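Local coordinates for protein uroporphyrin-III C-methyltransferase (Thermus thermophilus, PDB 1VE2) that probably transfers methyl groups from S-adenosyl-L-methionine to uroporphyrinogen III, giving precorrin-2 on the branch toward sirohaem and cobalamin, at residues Lys4-Gly9 with Glu110-Val115; Leu127-Arg132 with Gly223-Leu228; Asp154-Leu159 with Leu216-Val221; Leu184-Gly189 with Gly209-Ala214. One frame throughout, in Å; residues are numbered along the deposited sequence.

Contact 1 (Lys4-Gly9 with Glu110-Val115); sequences KVYLVG and EVVPGV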
loop_
_atom_site.group_PDB
_atom_site.type_symbol
_atom_site.label_atom_id
_atom_site.label_comp_id
_atom_site.label_asym_id
_atom_site.label_seq_id
_atom_site.Cartn_x
_atom_site.Cartn_y
_atom_site.Cartn_z
ATOM N N LYS A 4 -17.642 -17.031 -9.998
ATOM C CA LYS A 4 -16.396 -16.619 -9.376
ATOM C C LYS A 4 -16.523 -15.178 -8.936
ATOM O O LYS A 4 -17.183 -14.376 -9.591
ATOM C CB LYS A 4 -15.237 -16.758 -10.359
ATOM C CG LYS A 4 -13.885 -16.379 -9.782
ATOM C CD LYS A 4 -12.774 -16.758 -10.748
ATOM C CE LYS A 4 -11.401 -16.477 -10.161
ATOM N NZ LYS A 4 -10.326 -16.834 -11.130
ATOM N N VAL A 5 -15.876 -14.847 -7.829
ATOM C CA VAL A 5 -15.939 -13.496 -7.310
ATOM C C VAL A 5 -14.541 -12.911 -7.204
ATOM O O VAL A 5 -13.611 -13.572 -6.736
ATOM C CB VAL A 5 -16.596 -13.470 -5.907
ATOM C CG1 VAL A 5 -16.573 -12.054 -5.348
ATOM C CG2 VAL A 5 -18.034 -13.997 -5.992
ATOM N N TYR A 6 -14.395 -11.673 -7.657
ATOM C CA TYR A 6 -13.115 -10.984 -7.566
ATOM C C TYR A 6 -13.305 -9.827 -6.600
ATOM O O TYR A 6 -14.264 -9.066 -6.741
ATOM C CB TYR A 6 -12.703 -10.406 -8.923
ATOM C CG TYR A 6 -12.240 -11.427 -9.934
ATOM C CD1 TYR A 6 -10.908 -11.829 -9.984
ATOM C CD2 TYR A 6 -13.133 -11.980 -10.851
ATOM C CE1 TYR A 6 -10.470 -12.757 -10.928
ATOM C CE2 TYR A 6 -12.707 -12.914 -11.798
ATOM C CZ TYR A 6 -11.374 -13.293 -11.830
ATOM O OH TYR A 6 -10.942 -14.206 -12.768
ATOM N N LEU A 7 -12.434 -9.714 -5.602
ATOM C CA LEU A 7 -12.514 -8.571 -4.679
ATOM C C LEU A 7 -11.449 -7.659 -5.276
ATOM O O LEU A 7 -10.251 -7.949 -5.195
ATOM C CB LEU A 7 -12.168 -8.984 -3.242
ATOM C CG LEU A 7 -13.048 -10.101 -2.646
ATOM C CD1 LEU A 7 -12.720 -10.233 -1.159
ATOM C CD2 LEU A 7 -14.542 -9.785 -2.824
ATOM N N VAL A 8 -11.903 -6.569 -5.886
ATOM C CA VAL A 8 -11.031 -5.642 -6.608
ATOM C C VAL A 8 -10.771 -4.279 -5.999
ATOM O O VAL A 8 -11.698 -3.590 -5.578
ATOM C CB VAL A 8 -11.598 -5.407 -8.037
ATOM C CG1 VAL A 8 -10.630 -4.543 -8.878
ATOM C CG2 VAL A 8 -11.875 -6.747 -8.699
ATOM N N GLY A 9 -9.499 -3.895 -5.977
ATOM C CA GLY A 9 -9.116 -2.593 -5.469
ATOM C C GLY A 9 -9.164 -1.579 -6.603
ATOM O O GLY A 9 -8.618 -1.819 -7.681
ATOM N N GLU A 110 -10.852 -14.494 -6.024
ATOM C CA GLU A 110 -9.491 -13.992 -6.130
ATOM C C GLU A 110 -9.514 -12.553 -5.657
ATOM O O GLU A 110 -10.518 -11.853 -5.827
ATOM C CB GLU A 110 -8.980 -14.020 -7.574
ATOM C CG GLU A 110 -8.800 -15.395 -8.154
ATOM C CD GLU A 110 -8.083 -15.374 -9.497
ATOM O OE1 GLU A 110 -8.127 -16.405 -10.199
ATOM O OE2 GLU A 110 -7.475 -14.338 -9.845
ATOM N N VAL A 111 -8.412 -12.113 -5.065
ATOM C CA VAL A 111 -8.318 -10.739 -4.586
ATOM C C VAL A 111 -7.311 -10.016 -5.474
ATOM O O VAL A 111 -6.208 -10.516 -5.718
ATOM C CB VAL A 111 -7.874 -10.696 -3.106
ATOM C CG1 VAL A 111 -7.759 -9.248 -2.628
ATOM C CG2 VAL A 111 -8.889 -11.469 -2.252
ATOM N N VAL A 112 -7.716 -8.852 -5.967
ATOM C CA VAL A 112 -6.904 -8.037 -6.859
ATOM C C VAL A 112 -6.485 -6.773 -6.124
ATOM O O VAL A 112 -7.301 -5.874 -5.904
ATOM C CB VAL A 112 -7.712 -7.664 -8.107
ATOM C CG1 VAL A 112 -6.868 -6.824 -9.062
ATOM C CG2 VAL A 112 -8.201 -8.931 -8.787
ATOM N N PRO A 113 -5.207 -6.699 -5.717
ATOM C CA PRO A 113 -4.615 -5.567 -4.991
ATOM C C PRO A 113 -4.792 -4.229 -5.688
ATOM O O PRO A 113 -4.863 -4.167 -6.915
ATOM C CB PRO A 113 -3.134 -5.944 -4.906
ATOM C CG PRO A 113 -3.151 -7.425 -4.885
ATOM C CD PRO A 113 -4.210 -7.769 -5.914
ATOM N N GLY A 114 -4.843 -3.162 -4.895
ATOM C CA GLY A 114 -4.960 -1.827 -5.442
ATOM C C GLY A 114 -4.042 -0.886 -4.679
ATOM O O GLY A 114 -3.630 -1.193 -3.565
ATOM N N VAL A 115 -3.678 0.239 -5.285
ATOM C CA VAL A 115 -2.839 1.228 -4.608
ATOM C C VAL A 115 -3.717 1.770 -3.472
ATOM O O VAL A 115 -4.816 2.264 -3.717
ATOM C CB VAL A 115 -2.449 2.367 -5.592
ATOM C CG1 VAL A 115 -1.792 3.502 -4.850
ATOM C CG2 VAL A 115 -1.481 1.815 -6.659
HETATM O O HOH W 1 -6.183 -1.905 -8.715
#

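Contact 2 (Leu127-Arg132 with Gly223-Leu228); sequences LPLTHR and GLYGEL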
loop_
_atom_site.group_PDB
_atom_site.type_symbol
_atom_site.label_atom_id
_atom_site.label_comp_id
_atom_site.label_asym_id
_atom_site.label_seq_id
_atom_site.Cartn_x
_atom_site.Cartn_y
_atom_site.Cartn_z
ATOM N N LEU A 127 5.239 12.130 -1.412
ATOM C CA LEU A 127 5.485 12.323 0.009
ATOM C C LEU A 127 5.852 11.004 0.698
ATOM O O LEU A 127 5.107 10.031 0.622
ATOM C CB LEU A 127 4.239 12.919 0.657
ATOM C CG LEU A 127 3.714 14.184 -0.030
ATOM C CD1 LEU A 127 2.422 14.605 0.648
ATOM C CD2 LEU A 127 4.750 15.298 0.035
ATOM N N PRO A 128 7.005 10.967 1.387
ATOM C CA PRO A 128 7.477 9.770 2.092
ATOM C C PRO A 128 6.899 9.629 3.503
ATOM O O PRO A 128 6.542 10.623 4.137
ATOM C CB PRO A 128 8.986 9.973 2.112
ATOM C CG PRO A 128 9.091 11.459 2.362
ATOM C CD PRO A 128 8.026 12.035 1.425
ATOM N N LEU A 129 6.804 8.386 3.977
ATOM C CA LEU A 129 6.297 8.087 5.312
ATOM C C LEU A 129 7.468 7.792 6.232
ATOM O O LEU A 129 7.326 7.760 7.446
ATOM C CB LEU A 129 5.355 6.877 5.277
ATOM C CG LEU A 129 4.006 7.160 4.612
ATOM C CD1 LEU A 129 3.179 5.878 4.537
ATOM C CD2 LEU A 129 3.274 8.236 5.408
ATOM N N THR A 130 8.629 7.555 5.632
ATOM C CA THR A 130 9.845 7.291 6.389
ATOM C C THR A 130 10.971 8.062 5.721
ATOM O O THR A 130 10.906 8.339 4.526
ATOM C CB THR A 130 10.198 5.793 6.393
ATOM O OG1 THR A 130 10.299 5.323 5.043
ATOM C CG2 THR A 130 9.125 4.995 7.140
ATOM N N HIS A 131 11.997 8.408 6.494
ATOM C CA HIS A 131 13.134 9.153 5.966
ATOM C C HIS A 131 14.261 9.123 6.992
ATOM O O HIS A 131 14.019 9.241 8.191
ATOM C CB HIS A 131 12.717 10.598 5.669
ATOM C CG HIS A 131 13.733 11.372 4.887
ATOM N ND1 HIS A 131 14.574 12.296 5.470
ATOM C CD2 HIS A 131 14.065 11.337 3.576
ATOM C CE1 HIS A 131 15.380 12.797 4.551
ATOM N NE2 HIS A 131 15.093 12.231 3.393
ATOM N N ARG A 132 15.491 8.948 6.524
ATOM C CA ARG A 132 16.637 8.887 7.429
ATOM C C ARG A 132 16.617 9.998 8.471
ATOM O O ARG A 132 16.497 11.169 8.138
ATOM C CB ARG A 132 17.940 8.952 6.630
ATOM C CG ARG A 132 18.032 10.148 5.702
ATOM C CD ARG A 132 19.189 9.999 4.726
ATOM N NE ARG A 132 20.481 9.921 5.396
ATOM C CZ ARG A 132 21.642 9.798 4.759
ATOM N NH1 ARG A 132 21.668 9.738 3.432
ATOM N NH2 ARG A 132 22.775 9.735 5.445
ATOM N N GLY A 223 7.697 17.116 8.208
ATOM C CA GLY A 223 8.413 18.377 8.126
ATOM C C GLY A 223 9.004 18.620 6.752
ATOM O O GLY A 223 9.379 19.740 6.415
ATOM N N LEU A 224 9.084 17.568 5.944
ATOM C CA LEU A 224 9.637 17.678 4.596
ATOM C C LEU A 224 8.571 17.966 3.542
ATOM O O LEU A 224 8.892 18.274 2.394
ATOM C CB LEU A 224 10.318 16.370 4.201
ATOM C CG LEU A 224 11.530 15.846 4.966
ATOM C CD1 LEU A 224 11.846 14.444 4.466
ATOM C CD2 LEU A 224 12.714 16.775 4.765
ATOM N N TYR A 225 7.309 17.858 3.933
ATOM C CA TYR A 225 6.210 18.023 2.993
ATOM C C TYR A 225 6.100 19.355 2.266
ATOM O O TYR A 225 5.653 19.395 1.121
ATOM C CB TYR A 225 4.897 17.669 3.693
ATOM C CG TYR A 225 4.738 16.173 3.949
ATOM C CD1 TYR A 225 5.824 15.299 3.819
ATOM C CD2 TYR A 225 3.506 15.635 4.319
ATOM C CE1 TYR A 225 5.682 13.926 4.049
ATOM C CE2 TYR A 225 3.353 14.261 4.553
ATOM C CZ TYR A 225 4.443 13.417 4.417
ATOM O OH TYR A 225 4.298 12.069 4.655
ATOM N N GLY A 226 6.512 20.440 2.916
ATOM C CA GLY A 226 6.442 21.740 2.272
ATOM C C GLY A 226 7.312 21.799 1.033
ATOM O O GLY A 226 6.909 22.323 -0.005
ATOM N N GLU A 227 8.511 21.241 1.131
ATOM C CA GLU A 227 9.442 21.248 0.018
ATOM C C GLU A 227 9.131 20.184 -1.034
ATOM O O GLU A 227 9.503 20.331 -2.196
ATOM C CB GLU A 227 10.865 21.076 0.559
ATOM C CG GLU A 227 11.951 20.890 -0.491
ATOM C CD GLU A 227 13.347 20.895 0.114
ATOM O OE1 GLU A 227 13.505 20.410 1.256
ATOM O OE2 GLU A 227 14.287 21.372 -0.551
ATOM N N LEU A 228 8.427 19.127 -0.638
ATOM C CA LEU A 228 8.101 18.046 -1.564
ATOM C C LEU A 228 6.698 18.073 -2.167
ATOM O O LEU A 228 6.471 17.518 -3.244
ATOM C CB LEU A 228 8.317 16.698 -0.874
ATOM C CG LEU A 228 9.771 16.302 -0.628
ATOM C CD1 LEU A 228 9.824 14.996 0.154
ATOM C CD2 LEU A 228 10.488 16.158 -1.966
#

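Contact 3 (Asp154-Leu159 with Leu216-Val221); sequences DTLVLL and LVVGKV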
loop_
_atom_site.group_PDB
_atom_site.type_symbol
_atom_site.label_atom_id
_atom_site.label_comp_id
_atom_site.label_asym_id
_atom_site.label_seq_id
_atom_site.Cartn_x
_atom_site.Cartn_y
_atom_site.Cartn_z
ATOM N N ASP A 154 6.787 5.930 14.196
ATOM C CA ASP A 154 7.394 7.245 13.985
ATOM C C ASP A 154 6.486 8.157 13.176
ATOM O O ASP A 154 6.495 9.374 13.366
ATOM C CB ASP A 154 8.744 7.115 13.286
ATOM C CG ASP A 154 9.784 6.442 14.162
ATOM O OD1 ASP A 154 9.604 6.436 15.397
ATOM O OD2 ASP A 154 10.776 5.928 13.618
ATOM N N THR A 155 5.717 7.559 12.270
ATOM C CA THR A 155 4.775 8.293 11.426
ATOM C C THR A 155 3.408 7.640 11.572
ATOM O O THR A 155 3.278 6.421 11.430
ATOM C CB THR A 155 5.152 8.227 9.928
ATOM O OG1 THR A 155 6.469 8.758 9.730
ATOM C CG2 THR A 155 4.146 9.031 9.087
ATOM N N LEU A 156 2.388 8.445 11.860
ATOM C CA LEU A 156 1.041 7.918 11.994
ATOM C C LEU A 156 0.136 8.438 10.886
ATOM O O LEU A 156 0.096 9.640 10.624
ATOM C CB LEU A 156 0.450 8.306 13.345
ATOM C CG LEU A 156 -1.024 7.967 13.560
ATOM C CD1 LEU A 156 -1.239 6.452 13.532
ATOM C CD2 LEU A 156 -1.460 8.543 14.904
ATOM N N VAL A 157 -0.566 7.522 10.226
ATOM C CA VAL A 157 -1.499 7.878 9.163
ATOM C C VAL A 157 -2.900 7.509 9.641
ATOM O O VAL A 157 -3.145 6.381 10.074
ATOM C CB VAL A 157 -1.208 7.108 7.851
ATOM C CG1 VAL A 157 -2.167 7.556 6.755
ATOM C CG2 VAL A 157 0.231 7.335 7.424
ATOM N N LEU A 158 -3.817 8.470 9.599
ATOM C CA LEU A 158 -5.188 8.197 10.012
ATOM C C LEU A 158 -6.151 8.446 8.864
ATOM O O LEU A 158 -6.133 9.503 8.235
ATOM C CB LEU A 158 -5.590 9.065 11.210
ATOM C CG LEU A 158 -4.914 8.733 12.542
ATOM C CD1 LEU A 158 -5.475 9.648 13.629
ATOM C CD2 LEU A 158 -5.156 7.276 12.898
ATOM N N LEU A 159 -6.983 7.452 8.587
ATOM C CA LEU A 159 -7.965 7.562 7.525
ATOM C C LEU A 159 -9.216 8.168 8.150
ATOM O O LEU A 159 -9.609 7.789 9.254
ATOM C CB LEU A 159 -8.274 6.177 6.946
ATOM C CG LEU A 159 -7.046 5.362 6.502
ATOM C CD1 LEU A 159 -7.451 3.953 6.103
ATOM C CD2 LEU A 159 -6.366 6.057 5.345
ATOM N N LEU A 216 -4.823 11.993 7.268
ATOM C CA LEU A 216 -4.032 12.749 8.224
ATOM C C LEU A 216 -2.703 12.020 8.376
ATOM O O LEU A 216 -2.678 10.794 8.492
ATOM C CB LEU A 216 -4.743 12.812 9.578
ATOM C CG LEU A 216 -4.045 13.536 10.737
ATOM C CD1 LEU A 216 -5.082 13.888 11.809
ATOM C CD2 LEU A 216 -2.942 12.662 11.328
ATOM N N VAL A 217 -1.607 12.770 8.341
ATOM C CA VAL A 217 -0.278 12.195 8.516
ATOM C C VAL A 217 0.457 13.069 9.532
ATOM O O VAL A 217 0.567 14.284 9.348
ATOM C CB VAL A 217 0.528 12.175 7.199
ATOM C CG1 VAL A 217 1.840 11.421 7.411
ATOM C CG2 VAL A 217 -0.292 11.538 6.089
ATOM N N VAL A 218 0.951 12.452 10.603
ATOM C CA VAL A 218 1.659 13.188 11.640
ATOM C C VAL A 218 3.008 12.549 11.981
ATOM O O VAL A 218 3.160 11.325 11.943
ATOM C CB VAL A 218 0.767 13.326 12.909
ATOM C CG1 VAL A 218 0.317 11.957 13.394
ATOM C CG2 VAL A 218 1.514 14.085 14.008
ATOM N N GLY A 219 3.992 13.390 12.293
ATOM C CA GLY A 219 5.312 12.892 12.627
ATOM C C GLY A 219 6.401 13.772 12.046
ATOM O O GLY A 219 6.145 14.588 11.162
ATOM N N LYS A 220 7.622 13.602 12.543
ATOM C CA LYS A 220 8.766 14.379 12.080
ATOM C C LYS A 220 8.974 14.360 10.566
ATOM O O LYS A 220 9.480 15.328 9.994
ATOM C CB LYS A 220 10.046 13.889 12.768
ATOM C CG LYS A 220 10.083 14.127 14.273
ATOM C CD LYS A 220 11.371 13.611 14.889
ATOM C CE LYS A 220 11.430 13.928 16.375
ATOM N NZ LYS A 220 12.701 13.453 16.986
ATOM N N VAL A 221 8.582 13.273 9.905
ATOM C CA VAL A 221 8.777 13.185 8.463
ATOM C C VAL A 221 7.925 14.202 7.698
ATOM O O VAL A 221 8.275 14.606 6.594
ATOM C CB VAL A 221 8.453 11.766 7.922
ATOM C CG1 VAL A 221 6.950 11.517 7.961
ATOM C CG2 VAL A 221 9.004 11.616 6.501
HETATM O O HOH W 2 7.363 10.898 11.087
HETATM O O HOH W 3 7.808 11.399 14.471
#

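Contact 4 (Leu184-Gly189 with Gly209-Ala214); sequences LLARVG and GLPSPA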
loop_
_atom_site.group_PDB
_atom_site.type_symbol
_atom_site.label_atom_id
_atom_site.label_comp_id
_atom_site.label_asym_id
_atom_site.label_seq_id
_atom_site.Cartn_x
_atom_site.Cartn_y
_atom_site.Cartn_z
ATOM N N LEU A 184 -2.883 17.386 6.417
ATOM C CA LEU A 184 -4.262 16.981 6.183
ATOM C C LEU A 184 -4.430 16.957 4.668
ATOM O O LEU A 184 -4.284 17.981 4.007
ATOM C CB LEU A 184 -5.234 17.980 6.818
ATOM C CG LEU A 184 -5.204 18.080 8.346
ATOM C CD1 LEU A 184 -6.185 19.152 8.812
ATOM C CD2 LEU A 184 -5.560 16.736 8.965
ATOM N N LEU A 185 -4.714 15.785 4.114
ATOM C CA LEU A 185 -4.854 15.657 2.673
ATOM C C LEU A 185 -6.217 15.109 2.293
ATOM O O LEU A 185 -6.551 13.964 2.603
ATOM C CB LEU A 185 -3.756 14.746 2.118
ATOM C CG LEU A 185 -2.327 15.060 2.565
ATOM C CD1 LEU A 185 -2.087 14.494 3.959
ATOM C CD2 LEU A 185 -1.340 14.455 1.581
ATOM N N ALA A 186 -7.007 15.933 1.614
ATOM C CA ALA A 186 -8.337 15.518 1.208
ATOM C C ALA A 186 -8.469 15.382 -0.299
ATOM O O ALA A 186 -7.839 16.114 -1.058
ATOM C CB ALA A 186 -9.372 16.507 1.736
ATOM N N ARG A 187 -9.294 14.427 -0.713
ATOM C CA ARG A 187 -9.574 14.159 -2.119
ATOM C C ARG A 187 -8.335 14.110 -3.008
ATOM O O ARG A 187 -8.331 14.654 -4.115
ATOM C CB ARG A 187 -10.560 15.208 -2.642
ATOM C CG ARG A 187 -11.852 15.285 -1.830
ATOM C CD ARG A 187 -12.771 16.397 -2.331
ATOM N NE ARG A 187 -13.317 16.102 -3.655
ATOM C CZ ARG A 187 -14.271 15.204 -3.892
ATOM N NH1 ARG A 187 -14.799 14.506 -2.893
ATOM N NH2 ARG A 187 -14.690 14.997 -5.133
ATOM N N VAL A 188 -7.284 13.453 -2.530
ATOM C CA VAL A 188 -6.059 13.348 -3.316
ATOM C C VAL A 188 -6.349 12.589 -4.603
ATOM O O VAL A 188 -6.965 11.525 -4.577
ATOM C CB VAL A 188 -4.947 12.603 -2.546
ATOM C CG1 VAL A 188 -3.692 12.503 -3.417
ATOM C CG2 VAL A 188 -4.646 13.327 -1.246
ATOM N N GLY A 189 -5.912 13.151 -5.728
ATOM C CA GLY A 189 -6.126 12.515 -7.014
ATOM C C GLY A 189 -7.493 12.802 -7.610
ATOM O O GLY A 189 -7.778 12.388 -8.732
ATOM N N GLY A 209 -13.444 22.716 7.623
ATOM C CA GLY A 209 -13.529 23.365 6.328
ATOM C C GLY A 209 -12.970 22.484 5.228
ATOM O O GLY A 209 -13.254 22.685 4.047
ATOM N N LEU A 210 -12.175 21.495 5.623
ATOM C CA LEU A 210 -11.564 20.572 4.677
ATOM C C LEU A 210 -12.573 19.607 4.071
ATOM O O LEU A 210 -13.452 19.105 4.762
ATOM C CB LEU A 210 -10.471 19.757 5.371
ATOM C CG LEU A 210 -9.018 20.007 4.969
ATOM C CD1 LEU A 210 -8.140 18.973 5.659
ATOM C CD2 LEU A 210 -8.862 19.909 3.460
ATOM N N PRO A 211 -12.456 19.336 2.764
ATOM C CA PRO A 211 -13.356 18.416 2.067
ATOM C C PRO A 211 -13.283 17.008 2.665
ATOM O O PRO A 211 -12.572 16.768 3.646
ATOM C CB PRO A 211 -12.822 18.443 0.643
ATOM C CG PRO A 211 -12.397 19.834 0.488
ATOM C CD PRO A 211 -11.644 20.086 1.792
ATOM N N SER A 212 -14.016 16.081 2.057
ATOM C CA SER A 212 -14.033 14.691 2.499
ATOM C C SER A 212 -14.124 13.711 1.326
ATOM O O SER A 212 -14.681 14.032 0.272
ATOM C CB SER A 212 -15.207 14.453 3.448
ATOM O OG SER A 212 -15.047 15.180 4.652
ATOM N N PRO A 213 -13.558 12.501 1.492
ATOM C CA PRO A 213 -12.857 12.033 2.694
ATOM C C PRO A 213 -11.450 12.620 2.738
ATOM O O PRO A 213 -10.972 13.170 1.746
ATOM C CB PRO A 213 -12.844 10.519 2.510
ATOM C CG PRO A 213 -12.670 10.388 1.026
ATOM C CD PRO A 213 -13.660 11.418 0.498
ATOM N N ALA A 214 -10.786 12.507 3.883
ATOM C CA ALA A 214 -9.441 13.047 4.005
ATOM C C ALA A 214 -8.498 12.136 4.787
ATOM O O ALA A 214 -8.933 11.234 5.505
ATOM C CB ALA A 214 -9.494 14.420 4.654
#

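Contact 1 (Lys4-Gly9 with Glu110-Val115)
Glu110 and Tyr6 stand side by side on one face of a parallel strand pair, their side chains running out of the sheet in the same direction. Glu110 OE2 reaches the edge of the phenol, 3.6 Å from Tyr6 CE1 and near the ring plane, but the carboxylate is turned 68° from the ring and does not stack on it. Lys4 is fully extended, with CG anti to the backbone N (chi1 -179°), which carries NZ to Glu110 OE1 in a salt bridge; the modelled separation is too short to take literally. Lys4 NZ also donates to Tyr6 OH at 3.2 Å. Glu110 OE2 also forms a salt bridge with Lys21, and an alanine in place of the glutamate would probably leave both lysines without their shared counter-charge and take the carboxylate from the edge of the Tyr6 ring. Further along that face Val112 CG2 approaches Tyr6 CD1 (4.1 Å), while on the other face Leu7 CD1 meets Val111 CG2. Four backbone hydrogen bonds join the strands, the straightest from Val112 N to Leu7 O (2.8 Å). Beyond them Gly9 and Gly114 bring their CA atoms to 4.2 Å, too close for a side chain on either. In the five-stranded parallel sheet of the N-terminal half of the tetrapyrrole methylase fold, 109-112 is outermost within this chain and 4-9 its inner neighbour, followed by 80-85; helix 20-28 packs against Tyr6, Val8 and Val112, and helix 95-105 against Val5 and Leu7.

Contact 2 (Leu127-Arg132 with Gly223-Leu228)
Tyr225 and Leu127 both carry CG anti to the carbonyl carbon, with chi1 of -72° in the tyrosine, and these torsions bring the leucine over one face of the phenol ring. Leu127 CB lies 4.0 Å from the ring centroid and 21° off the normal, a CH-pi contact. Its two methyls spread over the same ring: CD1 comes to 4.0 Å from Tyr225 CD2, while CD2 approaches Tyr225 CD1 and also touches Leu228 CB. At the ring edge Tyr225 OH donates to Pro128 O over 2.7 Å; the acceptor is close to the ring plane, but the hydroxyl stands 40° out of the carbonyl plane. The Pro128 ring packs beside this bond, its CD 3.7 Å from Leu228 CD1 and also against Tyr225 CE1. Farther along, Leu224 CD1 sits over the centre of the His131 ring, 3.7 Å from the centroid in a second CH-pi contact, and Arg132 CG lies over the opposite face, toward its rim. The second subunit closes on the same region: Met90 of that subunit packs on Pro128, its Ala99 on Leu228, and its Arg104 forms a salt bridge with Glu227. Chemically, the short helix 225-228 is held to the loop mainly by apolar and CH-pi packing, with one hydrogen bond pairing the buried tyrosine hydroxyl with a backbone carbonyl and so probably limiting how the ring can shift.

Contact 3 (Asp154-Leu159 with Leu216-Val221)
Asp154 O, which lies 3.8 Å from Gly219 CA, accepts hydrogens from two waters, one at 2.7 Å and the other at 2.9 Å. The nearer water accepts from Lys220 N. The farther one accepts from Val221 N and donates to Thr155 OG1 (2.7 Å), so the carbonyl is tied through solvent to the backbone of Lys220 and Val221. Gly219 fits there because its backbone angles are of the kind only glycine takes easily, and a CB would run into Asp154 O. Thr155 OG1 lies beside its backbone N (chi1 -58°) and donates to Leu129 O while Val221 CG1 presses against it from a side chain set roughly at right angles. The other branch, Thr155 CG2, rests on Val217 CG1 at 3.7 Å. A valine in place of this threonine would probably leave Leu129 O and the bridging water without the hydroxyl they share. From here strands 155-159 and 214-218 run antiparallel in a mixed sheet, the C-terminal half of the precorrin methyltransferase fold. Leu156 with Val218 and Leu158 with Leu216 are hydrogen-bonded pairs, each joined by two backbone bonds; Val157 with Val217 is the non-hydrogen-bonded pair between them. Leu156 and Val218 lie alongside each other, pointing the same way. Val218 CG1 sits between its backbone N and carbonyl carbon (chi1 56°), which sets it 3.7 Å from Leu156 CB. Helix 168-173 covers this face, with Leu172 touching Leu156, Leu158 and Leu216.

Contact 4 (Leu184-Gly189 with Gly209-Ala214)
Arg187 meets Ser212 O at the edge of its guanidinium group: NH1 donates over 3.2 Å, and the oxygen is only 1° out of the guanidinium plane. A bend at chi3 (69°) turns the chain so that NH1 faces this carbonyl, while NE donates to Pro191 O. The aliphatic part is used as well, with Arg187 CD 3.6 Å from Pro211 CB where the arginine crosses the proline at about a right angle. The backbone follows suit, Arg187 N donating to Pro213 O (3.2 Å), so main chain and side chain of one residue grip two successive carbonyls, that of the cis peptide bond between Ser212 and Pro213 and the next one along. Next to it Ala186 and Ala214 form an antiparallel non-hydrogen-bonded pair; the small side chains probably let the chains close in, and their CB atoms touch at 3.6 Å. Leu210 fills in beside them, CD2 lying 3.8 Å from Ala186 CB. Leu210 CD1, the other methyl, is pushed to 3.3 Å from Leu184 CB, tighter than ordinary van der Waals contact. With chi1 at -112°, away from any staggered position, Leu210 looks somewhat strained. The backbone of Leu184 and Ala186 also bonds to strand 194-199. The chain turns through a cis-proline and begins strand 214-218 antiparallel beside the end of 181-186, in the mixed sheet of the C-terminal half of the tetrapyrrole methylase fold.

In the fold
Contact 1 belongs to the parallel sheet, its centre 25 to 31 Å from the centres of the other three, which cluster around the mixed sheet. Contacts 3 and 4 share strand 214-218, and both are nested along the chain inside the loop closed by contact 2. Contact 2 bears on both: Leu129 packs on Val157 of contact 3, and Leu127 on Leu185 of contact 4. Contacts 1, 2 and 3 are largely buried, contact 4 only partly. Contacts 1 and 3 are strand ladders with polar ends, whereas contact 2 is mostly apolar and contact 4 leans on an arginine. Contacts 1 and 2 also touch the second subunit.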